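Local coordinates for protein sucrose 6(F)-phosphate phosphorylase (Thermoanaerobacterium thermosaccharolyticum DSM 571, PDB 6S9V) that is a phosphorylase built on the TIM-barrel catalytic domain of the alpha-amylase family, with an antiparallel beta-sheet following the barrel in the chain, at residues A[373-384]-A[475-486]. Sequence-based numbering, arbitrary orientation.
With SO4 (sulfate ion), chain G.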
loop_
_atom_site.group_PDB
_atom_site.type_symbol
_atom_site.label_atom_id
_atom_site.label_comp_id
_atom_site.label_asym_id
_atom_site.label_seq_id
_atom_site.Cartn_x
_atom_site.Cartn_y
_atom_site.Cartn_z
ATOM N N ASP A 373 -15.392 8.313 18.000
ATOM C CA ASP A 373 -15.055 7.287 18.981
ATOM C C ASP A 373 -14.773 5.955 18.302
ATOM O O ASP A 373 -13.801 5.271 18.645
ATOM C CB ASP A 373 -16.197 7.171 19.996
ATOM C CG ASP A 373 -16.324 8.418 20.880
ATOM O OD1 ASP A 373 -15.309 9.112 21.092
ATOM O OD2 ASP A 373 -17.449 8.742 21.317
ATOM N N ALA A 374 -15.602 5.570 17.331
ATOM C CA ALA A 374 -15.354 4.337 16.595
ATOM C C ALA A 374 -14.054 4.424 15.802
ATOM O O ALA A 374 -13.314 3.436 15.685
ATOM C CB ALA A 374 -16.528 4.041 15.667
ATOM N N TYR A 375 -13.752 5.607 15.265
ATOM C CA TYR A 375 -12.534 5.778 14.485
ATOM C C TYR A 375 -11.298 5.664 15.369
ATOM O O TYR A 375 -10.319 5.008 14.993
ATOM C CB TYR A 375 -12.558 7.124 13.768
ATOM C CG TYR A 375 -11.319 7.378 12.960
ATOM C CD1 TYR A 375 -10.883 6.450 12.023
ATOM C CD2 TYR A 375 -10.575 8.536 13.130
ATOM C CE1 TYR A 375 -9.751 6.671 11.279
ATOM C CE2 TYR A 375 -9.434 8.765 12.378
ATOM C CZ TYR A 375 -9.026 7.824 11.457
ATOM O OH TYR A 375 -7.880 8.027 10.714
ATOM N N LEU A 376 -11.324 6.284 16.550
ATOM C CA LEU A 376 -10.219 6.106 17.488
ATOM C C LEU A 376 -10.117 4.649 17.932
ATOM O O LEU A 376 -9.013 4.122 18.100
ATOM C CB LEU A 376 -10.389 7.026 18.693
ATOM C CG LEU A 376 -9.683 8.381 18.625
ATOM C CD1 LEU A 376 -8.173 8.229 18.476
ATOM C CD2 LEU A 376 -10.232 9.190 17.476
ATOM N N ALA A 377 -11.259 3.977 18.108
ATOM C CA ALA A 377 -11.237 2.555 18.434
ATOM C C ALA A 377 -10.570 1.749 17.326
ATOM O O ALA A 377 -9.764 0.847 17.601
ATOM C CB ALA A 377 -12.656 2.050 18.694
ATOM N N ALA A 378 -10.874 2.084 16.066
ATOM C CA ALA A 378 -10.260 1.426 14.918
ATOM C C ALA A 378 -8.742 1.562 14.931
ATOM O O ALA A 378 -8.014 0.587 14.689
ATOM C CB ALA A 378 -10.833 2.014 13.628
ATOM N N ARG A 379 -8.244 2.777 15.168
ATOM C CA ARG A 379 -6.800 2.993 15.199
ATOM C C ARG A 379 -6.165 2.297 16.397
ATOM O O ARG A 379 -5.042 1.794 16.302
ATOM C CB ARG A 379 -6.495 4.496 15.228
ATOM C CG ARG A 379 -6.821 5.216 13.915
ATOM C CD ARG A 379 -5.802 4.900 12.825
ATOM N NE ARG A 379 -6.110 5.646 11.608
ATOM C CZ ARG A 379 -5.637 5.369 10.400
ATOM N NH1 ARG A 379 -4.804 4.350 10.212
ATOM N NH2 ARG A 379 -6.011 6.116 9.368
ATOM N N ALA A 380 -6.853 2.276 17.545
ATOM C CA ALA A 380 -6.325 1.544 18.694
ATOM C C ALA A 380 -6.170 0.062 18.366
ATOM O O ALA A 380 -5.127 -0.547 18.649
ATOM C CB ALA A 380 -7.236 1.732 19.910
ATOM N N ILE A 381 -7.199 -0.535 17.764
ATOM C CA ILE A 381 -7.107 -1.922 17.322
ATOM C C ILE A 381 -5.914 -2.092 16.391
ATOM O O ILE A 381 -5.109 -3.018 16.542
ATOM C CB ILE A 381 -8.409 -2.365 16.637
ATOM C CG1 ILE A 381 -9.573 -2.393 17.628
ATOM C CG2 ILE A 381 -8.203 -3.738 15.987
ATOM C CD1 ILE A 381 -10.937 -2.461 16.940
ATOM N N GLN A 382 -5.794 -1.204 15.402
ATOM C CA GLN A 382 -4.675 -1.286 14.469
ATOM C C GLN A 382 -3.343 -1.247 15.206
ATOM O O GLN A 382 -2.455 -2.070 14.956
ATOM C CB GLN A 382 -4.744 -0.139 13.457
ATOM C CG GLN A 382 -3.674 -0.249 12.374
ATOM C CD GLN A 382 -3.326 1.074 11.724
ATOM O OE1 GLN A 382 -4.048 2.061 11.848
ATOM N NE2 GLN A 382 -2.212 1.085 11.005
ATOM N N PHE A 383 -3.188 -0.290 16.125
ATOM C CA PHE A 383 -1.903 -0.097 16.784
ATOM C C PHE A 383 -1.590 -1.215 17.773
ATOM O O PHE A 383 -0.414 -1.477 18.055
ATOM C CB PHE A 383 -1.875 1.253 17.501
ATOM C CG PHE A 383 -1.977 2.452 16.581
ATOM C CD1 PHE A 383 -1.832 2.323 15.208
ATOM C CD2 PHE A 383 -2.229 3.710 17.103
ATOM C CE1 PHE A 383 -1.936 3.424 14.376
ATOM C CE2 PHE A 383 -2.325 4.820 16.277
ATOM C CZ PHE A 383 -2.183 4.679 14.913
ATOM N N PHE A 384 -2.613 -1.893 18.309
ATOM C CA PHE A 384 -2.395 -3.035 19.187
ATOM C C PHE A 384 -2.204 -4.344 18.426
ATOM O O PHE A 384 -1.865 -5.355 19.044
ATOM C CB PHE A 384 -3.561 -3.185 20.183
ATOM C CG PHE A 384 -3.353 -2.409 21.454
ATOM C CD1 PHE A 384 -3.462 -1.026 21.463
ATOM C CD2 PHE A 384 -3.011 -3.055 22.623
ATOM C CE1 PHE A 384 -3.244 -0.309 22.624
ATOM C CE2 PHE A 384 -2.778 -2.346 23.782
ATOM C CZ PHE A 384 -2.897 -0.976 23.789
ATOM N N CYS A 475 0.616 -2.574 28.783
ATOM C CA CYS A 475 -0.542 -1.772 28.400
ATOM C C CYS A 475 -1.632 -2.682 27.861
ATOM O O CYS A 475 -1.362 -3.572 27.046
ATOM C CB CYS A 475 -0.177 -0.694 27.366
ATOM S SG CYS A 475 0.605 -1.235 25.838
ATOM N N SER A 476 -2.859 -2.468 28.336
ATOM C CA SER A 476 -4.004 -3.315 28.016
ATOM C C SER A 476 -5.092 -2.442 27.406
ATOM O O SER A 476 -5.622 -1.549 28.074
ATOM C CB SER A 476 -4.523 -4.036 29.258
ATOM O OG SER A 476 -3.504 -4.840 29.818
ATOM N N LEU A 477 -5.392 -2.694 26.140
ATOM C CA LEU A 477 -6.484 -2.025 25.452
ATOM C C LEU A 477 -7.802 -2.657 25.859
ATOM O O LEU A 477 -7.935 -3.884 25.870
ATOM C CB LEU A 477 -6.288 -2.144 23.941
ATOM C CG LEU A 477 -7.441 -1.688 23.041
ATOM C CD1 LEU A 477 -7.624 -0.177 23.142
ATOM C CD2 LEU A 477 -7.209 -2.122 21.595
ATOM N N PHE A 478 -8.778 -1.823 26.197
ATOM C CA PHE A 478 -10.142 -2.290 26.376
ATOM C C PHE A 478 -11.058 -1.417 25.536
ATOM O O PHE A 478 -11.032 -0.190 25.669
ATOM C CB PHE A 478 -10.583 -2.250 27.836
ATOM C CG PHE A 478 -11.990 -2.721 28.040
ATOM C CD1 PHE A 478 -13.054 -1.838 27.955
ATOM C CD2 PHE A 478 -12.253 -4.057 28.274
ATOM C CE1 PHE A 478 -14.344 -2.277 28.122
ATOM C CE2 PHE A 478 -13.556 -4.498 28.448
ATOM C CZ PHE A 478 -14.595 -3.609 28.364
ATOM N N ILE A 479 -11.865 -2.048 24.685
ATOM C CA ILE A 479 -12.887 -1.357 23.905
ATOM C C ILE A 479 -14.240 -1.971 24.230
ATOM O O ILE A 479 -14.410 -3.194 24.156
ATOM C CB ILE A 479 -12.626 -1.431 22.388
ATOM C CG1 ILE A 479 -11.314 -0.745 22.013
ATOM C CG2 ILE A 479 -13.804 -0.776 21.619
ATOM C CD1 ILE A 479 -10.829 -1.051 20.595
ATOM N N ASP A 480 -15.189 -1.123 24.612
ATOM C CA ASP A 480 -16.597 -1.495 24.705
ATOM C C ASP A 480 -17.222 -1.190 23.348
ATOM O O ASP A 480 -17.411 -0.020 22.999
ATOM C CB ASP A 480 -17.279 -0.723 25.831
ATOM C CG ASP A 480 -18.741 -1.095 26.007
ATOM O OD1 ASP A 480 -19.294 -1.825 25.154
ATOM O OD2 ASP A 480 -19.334 -0.664 27.022
ATOM N N LEU A 481 -17.516 -2.235 22.568
ATOM C CA LEU A 481 -18.054 -2.025 21.228
ATOM C C LEU A 481 -19.476 -1.484 21.255
ATOM O O LEU A 481 -19.972 -1.029 20.216
ATOM C CB LEU A 481 -18.014 -3.327 20.427
ATOM C CG LEU A 481 -16.596 -3.802 20.075
ATOM C CD1 LEU A 481 -16.661 -5.185 19.476
ATOM C CD2 LEU A 481 -15.908 -2.827 19.130
ATOM N N LYS A 482 -20.149 -1.546 22.403
ATOM C CA LYS A 482 -21.463 -0.927 22.520
ATOM C C LYS A 482 -21.364 0.591 22.406
ATOM O O LYS A 482 -22.191 1.227 21.742
ATOM C CB LYS A 482 -22.111 -1.339 23.845
ATOM C CG LYS A 482 -22.485 -2.821 23.906
ATOM C CD LYS A 482 -23.251 -3.199 25.175
ATOM C CE LYS A 482 -22.333 -3.374 26.382
ATOM N NZ LYS A 482 -23.091 -3.814 27.602
ATOM N N THR A 483 -20.350 1.184 23.040
ATOM C CA THR A 483 -20.169 2.627 23.086
ATOM C C THR A 483 -18.947 3.109 22.321
ATOM O O THR A 483 -18.798 4.324 22.131
ATOM C CB THR A 483 -20.032 3.084 24.544
ATOM O OG1 THR A 483 -18.811 2.549 25.083
ATOM C CG2 THR A 483 -21.196 2.581 25.364
ATOM N N TYR A 484 -18.074 2.202 21.882
ATOM C CA TYR A 484 -16.769 2.504 21.304
ATOM C C TYR A 484 -15.853 3.226 22.284
ATOM O O TYR A 484 -14.811 3.756 21.875
ATOM C CB TYR A 484 -16.896 3.306 20.004
ATOM C CG TYR A 484 -17.756 2.591 18.996
ATOM C CD1 TYR A 484 -17.379 1.352 18.480
ATOM C CD2 TYR A 484 -18.966 3.127 18.592
ATOM C CE1 TYR A 484 -18.192 0.682 17.573
ATOM C CE2 TYR A 484 -19.769 2.473 17.686
ATOM C CZ TYR A 484 -19.388 1.253 17.185
ATOM O OH TYR A 484 -20.225 0.622 16.294
ATOM N N LYS A 485 -16.186 3.219 23.568
ATOM C CA LYS A 485 -15.274 3.745 24.570
ATOM C C LYS A 485 -13.996 2.916 24.574
ATOM O O LYS A 485 -14.040 1.687 24.686
ATOM C CB LYS A 485 -15.919 3.729 25.951
ATOM C CG LYS A 485 -15.107 4.465 27.009
ATOM C CD LYS A 485 -15.795 4.409 28.354
ATOM C CE LYS A 485 -15.156 5.351 29.350
ATOM N NZ LYS A 485 -15.747 5.166 30.704
ATOM N N THR A 486 -12.862 3.594 24.454
ATOM C CA THR A 486 -11.563 2.959 24.277
ATOM C C THR A 486 -10.662 3.415 25.411
ATOM O O THR A 486 -10.397 4.614 25.552
ATOM C CB THR A 486 -10.960 3.330 22.919
ATOM O OG1 THR A 486 -11.829 2.885 21.870
ATOM C CG2 THR A 486 -9.596 2.702 22.742
HETATM S S SO4 G . -22.755 -8.018 27.408
HETATM O O1 SO4 G . -22.811 -9.058 26.385
HETATM O O2 SO4 G . -23.949 -8.081 28.246
HETATM O O3 SO4 G . -21.562 -8.221 28.228
HETATM O O4 SO4 G . -22.693 -6.703 26.774
HETATM O O HOH W 1 -13.094 5.716 21.300
HETATM O O HOH W 2 -17.556 6.437 23.722
#
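Helix 373-384 runs at 145° to strand 475-480, roughly antiparallel, with the two axes 9.8 Å apart at their closest, so Phe384 meets the early part of the strand and Ala374 the turn after it. CB of Leu477 sits squarely over the Phe384 ring, 3.5 Å from the centroid, a CH-pi contact, while Cys475 O lies at the ring's edge and Cys475 SG approaches obliquely. With CG anti to the backbone N (chi1 171°), the Leu477 branch extends toward the helix, where Leu477 CD1 lies 3.8 Å from Ala380 CB. Midway, Ile479 crosses Ile381 at about a right angle; Ile479 CD1 presses tightly on Ile381 CG1, 3.5 Å away, and also touches Ala377. Ala377 CB packs on Thr486 OG1, whose hydroxyl donates to Tyr484 O. At the turn, Ala374 CB rests over the centre of the Tyr484 ring, 3.8 Å from its centroid, and Tyr484 OH is hydrogen-bonded to Leu283 O. A water sits 2.8 Å from Asp373 O and 2.7 Å from Tyr484 O, linking the two backbones. The helix leading into the eighth barrel strand, 388-392, thus packs against the C-terminal antiparallel sheet, and helices 275-285 and 432-446 also pack on helix 373-384.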